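Local structure of glycerophosphodiester phosphodiesterase (Parabacteroides distasonis, 3NO3) at residues A[8-13]-A[222-227]; A[40-45]-A[100-105]. The protein belongs to the glycerophosphodiester phosphodiesterase family of TIM-barrel enzymes and binds a magnesium ion through acidic side chains. All coordinates share one frame; numbering follows the deposited sequence.

Interaction 1: residues A[8-13]-A[222-227]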
loop_
_atom_site.group_PDB
_atom_site.type_symbol
_atom_site.label_atom_id
_atom_site.label_comp_id
_atom_site.label_asym_id
_atom_site.label_seq_id
_atom_site.Cartn_x
_atom_site.Cartn_y
_atom_site.Cartn_z
ATOM N N ILE A 8 -1.340 -8.466 3.697
ATOM C CA ILE A 8 -1.550 -7.461 2.653
ATOM C C ILE A 8 -1.056 -8.010 1.305
ATOM O O ILE A 8 0.126 -8.349 1.150
ATOM C CB ILE A 8 -0.846 -6.138 3.001
ATOM C CG1 ILE A 8 -1.558 -5.493 4.180
ATOM C CG2 ILE A 8 -0.812 -5.173 1.793
ATOM C CD1 ILE A 8 -0.780 -4.419 4.899
ATOM N N ALA A 9 -1.979 -8.104 0.340
ATOM C CA ALA A 9 -1.684 -8.478 -1.030
ATOM C C ALA A 9 -1.071 -7.305 -1.772
ATOM O O ALA A 9 -1.787 -6.367 -2.190
ATOM C CB ALA A 9 -2.961 -8.954 -1.748
ATOM N N HIS A 10 0.254 -7.361 -1.933
ATOM C CA HIS A 10 1.046 -6.361 -2.641
ATOM C C HIS A 10 0.565 -6.275 -4.098
ATOM O O HIS A 10 0.594 -7.302 -4.801
ATOM C CB HIS A 10 2.524 -6.816 -2.659
ATOM C CG HIS A 10 3.479 -5.783 -3.189
ATOM N ND1 HIS A 10 4.385 -6.039 -4.202
ATOM C CD2 HIS A 10 3.731 -4.519 -2.761
ATOM C CE1 HIS A 10 5.135 -4.964 -4.383
ATOM N NE2 HIS A 10 4.735 -4.018 -3.548
ATOM N N ARG A 11 0.136 -5.077 -4.525
ATOM C CA ARG A 11 -0.433 -4.824 -5.891
ATOM C C ARG A 11 -1.716 -5.633 -6.160
ATOM O O ARG A 11 -2.048 -5.907 -7.305
ATOM C CB ARG A 11 0.619 -5.038 -6.992
ATOM C CG ARG A 11 1.867 -4.168 -6.746
ATOM C CD ARG A 11 2.993 -4.362 -7.705
ATOM N NE ARG A 11 4.187 -3.672 -7.208
ATOM C CZ ARG A 11 5.390 -3.670 -7.813
ATOM N NH1 ARG A 11 5.600 -4.265 -8.978
ATOM N NH2 ARG A 11 6.383 -3.025 -7.260
ATOM N N GLY A 12 -2.401 -6.019 -5.089
ATOM C CA GLY A 12 -3.506 -6.960 -5.130
ATOM C C GLY A 12 -3.049 -8.370 -5.341
ATOM O O GLY A 12 -1.850 -8.645 -5.439
ATOM N N TYR A 13 -4.004 -9.294 -5.407
ATOM C CA TYR A 13 -3.613 -10.672 -5.655
ATOM C C TYR A 13 -3.445 -10.836 -7.158
ATOM O O TYR A 13 -4.397 -11.128 -7.876
ATOM C CB TYR A 13 -4.590 -11.693 -5.083
ATOM C CG TYR A 13 -4.153 -13.155 -5.110
ATOM C CD1 TYR A 13 -2.823 -13.557 -5.316
ATOM C CD2 TYR A 13 -5.082 -14.155 -4.856
ATOM C CE1 TYR A 13 -2.453 -14.881 -5.296
ATOM C CE2 TYR A 13 -4.705 -15.498 -4.822
ATOM C CZ TYR A 13 -3.383 -15.850 -5.041
ATOM O OH TYR A 13 -3.005 -17.170 -4.998
ATOM N N THR A 222 3.410 -7.646 3.776
ATOM C CA THR A 222 3.076 -7.261 2.404
ATOM C C THR A 222 3.784 -8.241 1.498
ATOM O O THR A 222 5.010 -8.387 1.564
ATOM C CB THR A 222 3.478 -5.800 2.090
ATOM O OG1 THR A 222 2.702 -4.931 2.908
ATOM C CG2 THR A 222 3.221 -5.437 0.594
ATOM N N THR A 223 3.028 -8.951 0.673
ATOM C CA THR A 223 3.577 -10.098 -0.060
ATOM C C THR A 223 2.950 -10.257 -1.442
ATOM O O THR A 223 1.782 -9.915 -1.632
ATOM C CB THR A 223 3.352 -11.420 0.754
ATOM O OG1 THR A 223 3.848 -12.552 0.010
ATOM C CG2 THR A 223 1.877 -11.626 1.069
ATOM N N ASP A 224 3.734 -10.813 -2.375
ATOM C CA ASP A 224 3.205 -11.290 -3.684
ATOM C C ASP A 224 2.639 -12.708 -3.648
ATOM O O ASP A 224 2.140 -13.158 -4.675
ATOM C CB ASP A 224 4.281 -11.215 -4.783
ATOM C CG ASP A 224 4.729 -9.774 -5.095
ATOM O OD1 ASP A 224 3.924 -8.820 -4.941
ATOM O OD2 ASP A 224 5.895 -9.609 -5.530
ATOM N N LEU A 225 2.757 -13.417 -2.520
ATOM C CA LEU A 225 2.198 -14.780 -2.349
ATOM C C LEU A 225 1.285 -14.804 -1.115
ATOM O O LEU A 225 1.585 -15.489 -0.143
ATOM C CB LEU A 225 3.344 -15.809 -2.224
ATOM C CG LEU A 225 4.273 -15.964 -3.452
ATOM C CD1 LEU A 225 5.493 -16.899 -3.152
ATOM C CD2 LEU A 225 3.534 -16.513 -4.652
ATOM N N PRO A 226 0.161 -14.038 -1.156
ATOM C CA PRO A 226 -0.678 -13.872 0.053
ATOM C C PRO A 226 -1.294 -15.183 0.606
ATOM O O PRO A 226 -1.397 -15.331 1.829
ATOM C CB PRO A 226 -1.771 -12.894 -0.399
ATOM C CG PRO A 226 -1.789 -12.976 -1.865
ATOM C CD PRO A 226 -0.366 -13.232 -2.266
ATOM N N GLU A 227 -1.695 -16.092 -0.264
ATOM C CA GLU A 227 -2.238 -17.386 0.176
ATOM C C GLU A 227 -1.213 -18.255 0.935
ATOM O O GLU A 227 -1.615 -18.943 1.896
ATOM C CB GLU A 227 -2.853 -18.181 -0.985
ATOM C CG GLU A 227 -4.058 -17.517 -1.625
ATOM C CD GLU A 227 -4.900 -18.467 -2.470
ATOM O OE1 GLU A 227 -4.656 -18.588 -3.686
ATOM O OE2 GLU A 227 -5.853 -19.047 -1.924
HETATM O O HOH W 1 6.132 -7.164 -6.769
HETATM O O HOH W 2 -0.123 -10.043 -3.756
HETATM O O HOH W 3 -0.417 -16.766 -2.988
#
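D224 OD1 is gripped twice: ring nitrogen H10 ND1 donates to it over 2.9 Å, and the indole N-H of W14 donates to the same oxygen. The histidine approaches the syn side of OD1, 24° out of the carboxylate plane, while the oxygen lies almost in the imidazole plane. The two side chains run side by side, and the second carboxylate oxygen, D224 OD2, takes a bond from a water at 2.8 Å. An aspartate suits this place because its carboxylate accepts from ND1 and so helps to fix the rotation of the imidazole, whose other nitrogen, NE2, bonds a glycerol molecule. With chi1 at -172°, H10 turns its ring away from the backbone N, which also brings CD2 to 3.5 Å from the methyl CG2 of T222. Next to the histidine, two strands pair in parallel: T223 N donates to I8 O at 3.0 Å, and H10 N to T223 O at 3.0 Å. T222 turns its hydroxyl past I8 to bond N200, so a buried threonine serves both packing and polarity. Further along, P226 lays its CG over one face of the Y13 ring, 3.6 Å from CD1, a CH-pi contact that suits a flat-sided proline in the first turn of a helix. Beyond it Y13 OH donates to the anti lone pair of E227 OE1, on an exposed glutamate, at a short 2.5 Å. Strands 6-9 and 220-223 are the first and last of the eight-stranded parallel barrel, and their pairing is the seam that closes a TIM barrel.

Interaction 2: residues A[40-45]-A[100-105]. With MG (magnesium ion), chain B.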
loop_
_atom_site.group_PDB
_atom_site.type_symbol
_atom_site.label_atom_id
_atom_site.label_comp_id
_atom_site.label_asym_id
_atom_site.label_seq_id
_atom_site.Cartn_x
_atom_site.Cartn_y
_atom_site.Cartn_z
ATOM N N PHE A 40 -2.023 -0.867 -3.532
ATOM C CA PHE A 40 -1.978 -0.351 -4.884
ATOM C C PHE A 40 -1.220 0.981 -4.943
ATOM O O PHE A 40 -1.141 1.690 -3.935
ATOM C CB PHE A 40 -3.420 -0.278 -5.453
ATOM C CG PHE A 40 -4.335 0.555 -4.639
ATOM C CD1 PHE A 40 -4.456 1.912 -4.886
ATOM C CD2 PHE A 40 -5.075 0.002 -3.602
ATOM C CE1 PHE A 40 -5.300 2.681 -4.108
ATOM C CE2 PHE A 40 -5.915 0.778 -2.834
ATOM C CZ PHE A 40 -6.024 2.123 -3.095
ATOM N N ASP A 41 -0.671 1.292 -6.133
ATOM C CA ASP A 41 0.204 2.425 -6.328
ATOM C C ASP A 41 -0.468 3.518 -7.151
ATOM O O ASP A 41 -1.075 3.240 -8.183
ATOM C CB ASP A 41 1.464 1.964 -7.027
ATOM C CG ASP A 41 2.106 0.820 -6.323
ATOM O OD1 ASP A 41 2.512 1.017 -5.158
ATOM O OD2 ASP A 41 2.263 -0.282 -6.897
ATOM N N VAL A 42 -0.360 4.758 -6.695
ATOM C CA VAL A 42 -1.116 5.875 -7.286
ATOM C C VAL A 42 -0.185 7.007 -7.763
ATOM O O VAL A 42 0.704 7.416 -7.026
ATOM C CB VAL A 42 -2.135 6.397 -6.301
ATOM C CG1 VAL A 42 -2.986 7.581 -6.941
ATOM C CG2 VAL A 42 -3.043 5.235 -5.795
ATOM N N HIS A 43 -0.406 7.482 -9.000
ATOM C CA HIS A 43 0.241 8.677 -9.563
ATOM C C HIS A 43 -0.819 9.724 -9.952
ATOM O O HIS A 43 -1.939 9.375 -10.329
ATOM C CB HIS A 43 0.929 8.368 -10.873
ATOM C CG HIS A 43 1.988 7.328 -10.818
ATOM N ND1 HIS A 43 3.325 7.645 -10.781
ATOM C CD2 HIS A 43 1.918 5.979 -10.923
ATOM C CE1 HIS A 43 4.032 6.529 -10.797
ATOM N NE2 HIS A 43 3.203 5.503 -10.869
ATOM N N LEU A 44 -0.399 10.973 -9.948
ATOM C CA LEU A 44 -1.095 12.128 -10.460
ATOM C C LEU A 44 -0.529 12.455 -11.867
ATOM O O LEU A 44 0.691 12.733 -12.030
ATOM C CB LEU A 44 -0.929 13.332 -9.507
ATOM C CG LEU A 44 -1.882 14.513 -9.713
ATOM C CD1 LEU A 44 -3.384 14.124 -9.464
ATOM C CD2 LEU A 44 -1.419 15.744 -8.814
ATOM N N THR A 45 -1.411 12.442 -12.870
ATOM C CA THR A 45 -1.062 12.820 -14.246
ATOM C C THR A 45 -0.832 14.350 -14.309
ATOM O O THR A 45 -1.157 15.067 -13.355
ATOM C CB THR A 45 -2.140 12.402 -15.256
ATOM O OG1 THR A 45 -3.330 13.196 -15.051
ATOM C CG2 THR A 45 -2.457 10.851 -15.191
ATOM N N LEU A 100 -7.864 -0.831 2.247
ATOM C CA LEU A 100 -7.217 -0.282 1.066
ATOM C C LEU A 100 -5.883 0.321 1.477
ATOM O O LEU A 100 -5.851 1.261 2.246
ATOM C CB LEU A 100 -8.155 0.727 0.399
ATOM C CG LEU A 100 -9.547 0.149 0.040
ATOM C CD1 LEU A 100 -10.322 1.194 -0.685
ATOM C CD2 LEU A 100 -9.414 -1.152 -0.854
ATOM N N ILE A 101 -4.781 -0.270 1.007
ATOM C CA ILE A 101 -3.436 0.162 1.348
ATOM C C ILE A 101 -2.916 0.988 0.161
ATOM O O ILE A 101 -2.473 0.458 -0.828
ATOM C CB ILE A 101 -2.492 -1.021 1.703
ATOM C CG1 ILE A 101 -3.127 -1.965 2.747
ATOM C CG2 ILE A 101 -1.175 -0.483 2.207
ATOM C CD1 ILE A 101 -3.569 -1.324 4.072
ATOM N N PHE A 102 -3.015 2.311 0.280
ATOM C CA PHE A 102 -2.916 3.263 -0.815
ATOM C C PHE A 102 -1.496 3.781 -0.773
ATOM O O PHE A 102 -1.168 4.554 0.123
ATOM C CB PHE A 102 -3.944 4.370 -0.498
ATOM C CG PHE A 102 -4.139 5.471 -1.536
ATOM C CD1 PHE A 102 -3.102 6.299 -2.005
ATOM C CD2 PHE A 102 -5.430 5.776 -1.944
ATOM C CE1 PHE A 102 -3.352 7.332 -2.878
ATOM C CE2 PHE A 102 -5.682 6.800 -2.827
ATOM C CZ PHE A 102 -4.658 7.569 -3.302
ATOM N N GLU A 103 -0.654 3.340 -1.706
ATOM C CA GLU A 103 0.669 3.924 -1.871
ATOM C C GLU A 103 0.606 5.136 -2.808
ATOM O O GLU A 103 0.337 4.972 -4.006
ATOM C CB GLU A 103 1.718 2.926 -2.369
ATOM C CG GLU A 103 3.085 3.611 -2.440
ATOM C CD GLU A 103 4.260 2.718 -2.831
ATOM O OE1 GLU A 103 4.172 1.469 -2.786
ATOM O OE2 GLU A 103 5.316 3.298 -3.126
ATOM N N LEU A 104 0.881 6.332 -2.300
ATOM C CA LEU A 104 1.087 7.474 -3.219
ATOM C C LEU A 104 2.557 7.436 -3.671
ATOM O O LEU A 104 3.487 7.518 -2.841
ATOM C CB LEU A 104 0.762 8.824 -2.591
ATOM C CG LEU A 104 0.722 10.032 -3.515
ATOM C CD1 LEU A 104 -0.365 9.858 -4.669
ATOM C CD2 LEU A 104 0.515 11.345 -2.676
ATOM N N LYS A 105 2.758 7.334 -4.975
ATOM C CA LYS A 105 4.108 7.380 -5.572
ATOM C C LYS A 105 4.722 8.746 -5.389
ATOM O O LYS A 105 4.006 9.745 -5.216
ATOM C CB LYS A 105 4.028 7.054 -7.046
ATOM C CG LYS A 105 3.537 5.625 -7.355
ATOM C CD LYS A 105 4.543 4.527 -6.966
ATOM C CE LYS A 105 5.909 4.620 -7.697
ATOM N NZ LYS A 105 6.591 3.282 -7.655
HETATM MG MG MG B . 3.654 -0.138 -3.858
HETATM O O HOH W 4 3.186 -1.852 -5.076
HETATM O O HOH W 5 5.325 0.108 -5.174
#
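D41 swings CG anti to its carbonyl carbon (chi1 -53°), whereas E103 sets CG anti to its backbone N (chi1 -177°) and stretches out beyond it, and the two acids so converge on one magnesium ion. D41 OD1 binds the metal at 2.1 Å and E103 OE1 at 2.0 Å, their carboxylate planes nearly perpendicular. These oxygens lie 2.9 Å apart, a closeness that the shared cation probably makes tolerable; E39 adds a further carboxylate oxygen, and two waters also bind the ion. One of those waters donates to D41 OD2 at 2.6 Å, and N22 bonds the same oxygen, which steadies the aspartate from the second shell. D41 and E103 are paired residues on neighbouring parallel strands of the TIM barrel, a register that brings both acids to the same side of the sheet; the strand directions diverge by 39°. Four backbone bonds hold it, among them V42 N to E103 O at 2.8 Å. The other face is apolar: V42 CG2 sits over the F102 ring, 3.9 Å from its centroid, and F40 CE1 meets F102 CD2 at 3.8 Å, the two rings meeting obliquely. Branched and aromatic residues fill this layer, which helices 85-94 and 110-126 cover. Near the strand ends K105, bent at chi2 and chi3, lays CG over the imidazole face of H43, 3.5 Å from NE2, while its ammonium bonds the backbone O of H54.

How the interactions relate
From the N terminus the chain first runs along strand 6-9 into the 10-13 loop, then through helix 24-32 to strand 37-44, beside strand 6-9 in the barrel. Interaction 2 closes the next loop, joining 40-45 to 100-105 across 54 residues. The chain goes on round the barrel until 222-227 returns to 8-13, so interaction 1 closes a far larger loop in which interaction 2 is nested. The two contacts touch where I8 CD1 packs on I101 CG1 and R11 CG approaches D41 OD2. Thus interaction 1 joins the barrel's first and last strands, interaction 2 joins its second and third strands, and the nearest side-chain atom of H10 lies about 4 Å from the magnesium ion.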